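Long-range contact in TIGR00266 family protein (PDB 1YOX), which is of unknown function but belongs to the AIM24 family, named for mitochondrial biogenesis and placed in the cupin clan of beta-rich folds: residues S118-F132 against F146-H160. Numbering follows the deposited sequence.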
loop_
_atom_site.group_PDB
_atom_site.type_symbol
_atom_site.label_atom_id
_atom_site.label_comp_id
_atom_site.label_asym_id
_atom_site.label_seq_id
_atom_site.Cartn_x
_atom_site.Cartn_y
_atom_site.Cartn_z
ATOM N N SER C 118 9.122 -3.066 11.914
ATOM C CA SER C 118 9.352 -1.681 11.646
ATOM C C SER C 118 10.819 -1.303 11.443
ATOM O O SER C 118 11.097 -0.297 10.806
ATOM C CB SER C 118 8.731 -0.836 12.741
ATOM O OG SER C 118 7.393 -0.515 12.425
ATOM N N PHE C 119 11.756 -2.068 11.991
ATOM C CA PHE C 119 13.166 -1.816 11.704
ATOM C C PHE C 119 13.470 -1.881 10.191
ATOM O O PHE C 119 13.151 -2.865 9.530
ATOM C CB PHE C 119 14.090 -2.760 12.494
ATOM C CG PHE C 119 15.545 -2.584 12.161
ATOM C CD1 PHE C 119 16.273 -1.525 12.701
ATOM C CD2 PHE C 119 16.179 -3.435 11.253
ATOM C CE1 PHE C 119 17.641 -1.340 12.377
ATOM C CE2 PHE C 119 17.547 -3.247 10.920
ATOM C CZ PHE C 119 18.267 -2.206 11.487
ATOM N N LEU C 120 14.067 -0.831 9.643
ATOM C CA LEU C 120 14.472 -0.819 8.223
ATOM C C LEU C 120 15.993 -0.953 8.017
ATOM O O LEU C 120 16.461 -1.916 7.394
ATOM C CB LEU C 120 13.924 0.418 7.490
ATOM C CG LEU C 120 14.206 0.468 5.990
ATOM C CD1 LEU C 120 13.841 -0.886 5.344
ATOM C CD2 LEU C 120 13.443 1.606 5.343
ATOM N N CYS C 121 16.763 0.015 8.502
ATOM C CA CYS C 121 18.228 -0.134 8.526
ATOM C C CYS C 121 18.881 0.820 9.506
ATOM O O CYS C 121 18.231 1.734 10.042
ATOM C CB CYS C 121 18.850 0.058 7.132
ATOM S SG CYS C 121 18.430 1.615 6.450
ATOM N N ALA C 122 20.169 0.590 9.742
ATOM C CA ALA C 122 20.929 1.422 10.656
ATOM C C ALA C 122 22.403 1.482 10.267
ATOM O O ALA C 122 22.944 0.574 9.605
ATOM C CB ALA C 122 20.796 0.898 12.031
ATOM N N ALA C 123 23.040 2.564 10.713
ATOM C CA ALA C 123 24.472 2.764 10.597
ATOM C C ALA C 123 25.211 1.647 11.306
ATOM O O ALA C 123 24.802 1.210 12.396
ATOM C CB ALA C 123 24.841 4.108 11.190
ATOM N N TYR C 124 26.284 1.165 10.679
ATOM C CA TYR C 124 27.209 0.272 11.357
ATOM C C TYR C 124 27.600 0.896 12.705
ATOM O O TYR C 124 27.775 2.118 12.798
ATOM C CB TYR C 124 28.449 -0.026 10.496
ATOM C CG TYR C 124 29.325 -1.090 11.122
ATOM C CD1 TYR C 124 28.808 -2.362 11.390
ATOM C CD2 TYR C 124 30.648 -0.816 11.501
ATOM C CE1 TYR C 124 29.594 -3.355 12.008
ATOM C CE2 TYR C 124 31.448 -1.800 12.126
ATOM C CZ TYR C 124 30.909 -3.067 12.375
ATOM O OH TYR C 124 31.650 -4.065 12.968
ATOM N N GLY C 125 27.694 0.067 13.744
ATOM C CA GLY C 125 27.913 0.548 15.116
ATOM C C GLY C 125 26.635 0.614 15.947
ATOM O O GLY C 125 26.683 0.725 17.186
ATOM N N THR C 126 25.484 0.558 15.276
ATOM C CA THR C 126 24.224 0.433 15.980
ATOM C C THR C 126 24.235 -0.910 16.669
ATOM O O THR C 126 24.623 -1.932 16.089
ATOM C CB THR C 126 23.006 0.536 15.068
ATOM O OG1 THR C 126 23.062 1.766 14.317
ATOM C CG2 THR C 126 21.718 0.497 15.913
ATOM N N ARG C 127 23.850 -0.881 17.937
ATOM C CA ARG C 127 23.687 -2.082 18.710
ATOM C C ARG C 127 22.199 -2.446 18.649
ATOM O O ARG C 127 21.339 -1.667 19.087
ATOM C CB ARG C 127 24.207 -1.847 20.134
ATOM C CG ARG C 127 25.732 -1.599 20.136
ATOM C CD ARG C 127 26.290 -1.090 21.479
ATOM N NE ARG C 127 26.011 0.327 21.729
ATOM C CZ ARG C 127 25.354 0.786 22.798
ATOM N NH1 ARG C 127 24.917 -0.063 23.736
ATOM N NH2 ARG C 127 25.147 2.099 22.941
ATOM N N VAL C 128 21.923 -3.604 18.049
ATOM C CA VAL C 128 20.561 -4.120 17.859
ATOM C C VAL C 128 20.301 -5.327 18.750
ATOM O O VAL C 128 20.883 -6.397 18.549
ATOM C CB VAL C 128 20.294 -4.536 16.369
ATOM C CG1 VAL C 128 18.916 -5.228 16.218
ATOM C CG2 VAL C 128 20.403 -3.331 15.446
ATOM N N GLY C 129 19.425 -5.162 19.724
ATOM C CA GLY C 129 19.033 -6.290 20.556
ATOM C C GLY C 129 17.527 -6.436 20.671
ATOM O O GLY C 129 16.774 -5.611 20.137
ATOM N N ILE C 130 17.108 -7.484 21.385
ATOM C CA ILE C 130 15.703 -7.731 21.695
ATOM C C ILE C 130 15.363 -7.187 23.081
ATOM O O ILE C 130 15.992 -7.545 24.081
ATOM C CB ILE C 130 15.382 -9.233 21.677
ATOM C CG1 ILE C 130 15.583 -9.811 20.293
ATOM C CG2 ILE C 130 13.946 -9.500 22.136
ATOM C CD1 ILE C 130 15.690 -11.315 20.314
ATOM N N ALA C 131 14.346 -6.341 23.139
ATOM C CA ALA C 131 13.856 -5.798 24.385
ATOM C C ALA C 131 12.621 -6.557 24.914
ATOM O O ALA C 131 12.186 -6.344 26.060
ATOM C CB ALA C 131 13.533 -4.352 24.182
ATOM N N PHE C 132 12.059 -7.434 24.081
ATOM C CA PHE C 132 10.744 -8.044 24.343
ATOM C C PHE C 132 10.373 -9.017 23.226
ATOM O O PHE C 132 10.430 -8.655 22.061
ATOM C CB PHE C 132 9.670 -6.937 24.450
ATOM C CG PHE C 132 8.323 -7.424 24.937
ATOM C CD1 PHE C 132 8.141 -7.813 26.271
ATOM C CD2 PHE C 132 7.244 -7.487 24.072
ATOM C CE1 PHE C 132 6.912 -8.266 26.735
ATOM C CE2 PHE C 132 5.993 -7.938 24.529
ATOM C CZ PHE C 132 5.831 -8.325 25.866
ATOM N N PHE C 146 5.106 -11.107 18.824
ATOM C CA PHE C 146 5.327 -9.667 18.885
ATOM C C PHE C 146 6.725 -9.431 19.459
ATOM O O PHE C 146 7.032 -9.854 20.577
ATOM C CB PHE C 146 4.241 -8.969 19.719
ATOM C CG PHE C 146 4.407 -7.475 19.794
ATOM C CD1 PHE C 146 4.077 -6.670 18.708
ATOM C CD2 PHE C 146 4.935 -6.869 20.944
ATOM C CE1 PHE C 146 4.254 -5.278 18.765
ATOM C CE2 PHE C 146 5.124 -5.477 21.008
ATOM C CZ PHE C 146 4.777 -4.679 19.916
ATOM N N ILE C 147 7.568 -8.760 18.669
ATOM C CA ILE C 147 8.982 -8.560 19.003
ATOM C C ILE C 147 9.356 -7.062 19.016
ATOM O O ILE C 147 9.155 -6.342 18.024
ATOM C CB ILE C 147 9.880 -9.378 18.044
ATOM C CG1 ILE C 147 9.449 -10.861 18.067
ATOM C CG2 ILE C 147 11.375 -9.179 18.367
ATOM C CD1 ILE C 147 9.935 -11.719 16.870
ATOM N N LEU C 148 9.826 -6.600 20.175
ATOM C CA LEU C 148 10.425 -5.271 20.322
ATOM C C LEU C 148 11.926 -5.376 20.379
ATOM O O LEU C 148 12.457 -6.087 21.214
ATOM C CB LEU C 148 9.971 -4.571 21.587
ATOM C CG LEU C 148 8.763 -3.676 21.500
ATOM C CD1 LEU C 148 8.560 -3.042 22.871
ATOM C CD2 LEU C 148 8.952 -2.615 20.435
ATOM N N GLN C 149 12.589 -4.675 19.465
ATOM C CA GLN C 149 14.031 -4.578 19.448
ATOM C C GLN C 149 14.528 -3.340 20.206
ATOM O O GLN C 149 13.778 -2.375 20.375
ATOM C CB GLN C 149 14.518 -4.551 18.006
ATOM C CG GLN C 149 14.252 -5.851 17.302
ATOM C CD GLN C 149 14.759 -5.837 15.911
ATOM O OE1 GLN C 149 14.405 -4.952 15.105
ATOM N NE2 GLN C 149 15.608 -6.803 15.596
ATOM N N LYS C 150 15.769 -3.395 20.691
ATOM C CA LYS C 150 16.441 -2.180 21.188
ATOM C C LYS C 150 17.598 -1.806 20.282
ATOM O O LYS C 150 18.450 -2.628 19.954
ATOM C CB LYS C 150 16.881 -2.261 22.671
ATOM C CG LYS C 150 17.756 -3.440 23.058
ATOM C CD LYS C 150 18.334 -3.264 24.498
ATOM C CE LYS C 150 19.125 -4.520 24.943
ATOM N NZ LYS C 150 19.274 -4.660 26.434
ATOM N N LEU C 151 17.577 -0.551 19.870
ATOM C CA LEU C 151 18.594 0.017 19.006
ATOM C C LEU C 151 19.332 1.038 19.874
ATOM O O LEU C 151 18.725 2.002 20.370
ATOM C CB LEU C 151 17.959 0.696 17.785
ATOM C CG LEU C 151 16.754 0.013 17.106
ATOM C CD1 LEU C 151 16.116 0.902 16.056
ATOM C CD2 LEU C 151 17.139 -1.334 16.507
ATOM N N GLU C 152 20.622 0.811 20.088
ATOM C CA GLU C 152 21.424 1.779 20.847
ATOM C C GLU C 152 22.738 2.201 20.155
ATOM O O GLU C 152 23.332 1.451 19.389
ATOM C CB GLU C 152 21.618 1.324 22.323
ATOM C CG GLU C 152 21.856 -0.175 22.538
ATOM C CD GLU C 152 21.428 -0.683 23.918
ATOM O OE1 GLU C 152 20.669 0.005 24.642
ATOM O OE2 GLU C 152 21.861 -1.800 24.288
ATOM N N GLY C 153 23.188 3.415 20.431
ATOM C CA GLY C 153 24.415 3.894 19.811
ATOM C C GLY C 153 24.248 5.351 19.524
ATOM O O GLY C 153 23.318 5.963 20.028
ATOM N N ASP C 154 25.144 5.908 18.714
ATOM C CA ASP C 154 25.154 7.348 18.475
ATOM C C ASP C 154 24.905 7.712 17.015
ATOM O O ASP C 154 25.132 8.865 16.598
ATOM C CB ASP C 154 26.465 7.969 18.987
ATOM C CG ASP C 154 27.656 7.686 18.070
ATOM O OD1 ASP C 154 27.711 6.576 17.496
ATOM O OD2 ASP C 154 28.539 8.587 17.926
ATOM N N GLY C 155 24.410 6.744 16.241
ATOM C CA GLY C 155 24.249 6.935 14.806
ATOM C C GLY C 155 22.813 7.026 14.338
ATOM O O GLY C 155 21.871 7.199 15.136
ATOM N N LEU C 156 22.663 6.879 13.026
ATOM C CA LEU C 156 21.366 6.917 12.360
ATOM C C LEU C 156 20.695 5.566 12.217
ATOM O O LEU C 156 21.303 4.548 11.883
ATOM C CB LEU C 156 21.470 7.592 11.006
ATOM C CG LEU C 156 21.630 9.102 11.128
ATOM C CD1 LEU C 156 22.119 9.651 9.796
ATOM C CD2 LEU C 156 20.323 9.772 11.568
ATOM N N VAL C 157 19.402 5.616 12.459
ATOM C CA VAL C 157 18.515 4.466 12.475
ATOM C C VAL C 157 17.364 4.884 11.551
ATOM O O VAL C 157 17.040 6.063 11.477
ATOM C CB VAL C 157 18.105 4.209 13.953
ATOM C CG1 VAL C 157 16.632 4.180 14.164
ATOM C CG2 VAL C 157 18.886 3.019 14.555
ATOM N N PHE C 158 16.797 3.948 10.808
ATOM C CA PHE C 158 15.661 4.235 9.942
ATOM C C PHE C 158 14.598 3.193 10.263
ATOM O O PHE C 158 14.871 1.976 10.295
ATOM C CB PHE C 158 16.055 4.174 8.463
ATOM C CG PHE C 158 17.205 5.073 8.110
ATOM C CD1 PHE C 158 18.521 4.680 8.376
ATOM C CD2 PHE C 158 16.974 6.341 7.557
ATOM C CE1 PHE C 158 19.595 5.524 8.088
ATOM C CE2 PHE C 158 18.055 7.199 7.242
ATOM C CZ PHE C 158 19.362 6.781 7.505
ATOM N N VAL C 159 13.398 3.682 10.546
ATOM C CA VAL C 159 12.317 2.818 10.925
ATOM C C VAL C 159 11.178 3.093 9.948
ATOM O O VAL C 159 11.109 4.174 9.374
ATOM C CB VAL C 159 11.879 2.984 12.457
ATOM C CG1 VAL C 159 13.019 2.596 13.427
ATOM C CG2 VAL C 159 11.386 4.367 12.756
ATOM N N HIS C 160 10.284 2.119 9.774
ATOM C CA HIS C 160 9.206 2.259 8.818
ATOM C C HIS C 160 7.820 2.196 9.497
ATOM O O HIS C 160 7.586 1.325 10.329
ATOM C CB HIS C 160 9.370 1.146 7.773
ATOM C CG HIS C 160 8.201 0.989 6.855
ATOM N ND1 HIS C 160 8.171 1.542 5.592
ATOM C CD2 HIS C 160 7.033 0.316 6.999
ATOM C CE1 HIS C 160 7.039 1.211 4.994
ATOM N NE2 HIS C 160 6.329 0.472 5.827
HETATM O O HOH W 1 27.306 4.161 15.223
HETATM O O HOH W 2 24.364 3.846 16.264
#
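F119 CG lies opposite the backbone N (chi1 177°) and Q149 CG beside its own (chi1 -66°), bringing Q149 OE1 against CB and CG of F119 between two antiparallel beta ladders of a cupin-clan fold. The strands 119-123 and 156-160 pair in one sheet, 127-130 and 146-152 in another; the type II turn A123-T126 and the loop 153-155 carry the two segments from one sheet to the other. Q149 OE1 lies 3.4 Å from F119 CB, with amide and ring planes 85° apart; this buried oxygen has no hydrogen-bonding partner. L151 CD2 lies on the same side, touching both F119 CD1 and V128 CG2, while V157 CG2 packs on A122 and T126. A classic beta bulge at L120 and C121 lets both amides reach F158 O from one face of its carbonyl plane. On the sheet face opposite F119, A122 and V157, C121 SG sits obliquely 4.5 Å from the F158 ring centroid, and Y10 meets that ring edge-to-face. R127 lays its guanidinium over E152 CG; R127 NH1 also makes a long salt bridge to E152 OE2, 3.6 Å. At the turn, A123 O accepts from T126 N and from T126 OG1, the hydroxyl arriving in the carbonyl plane on a lone pair at 2.7 Å.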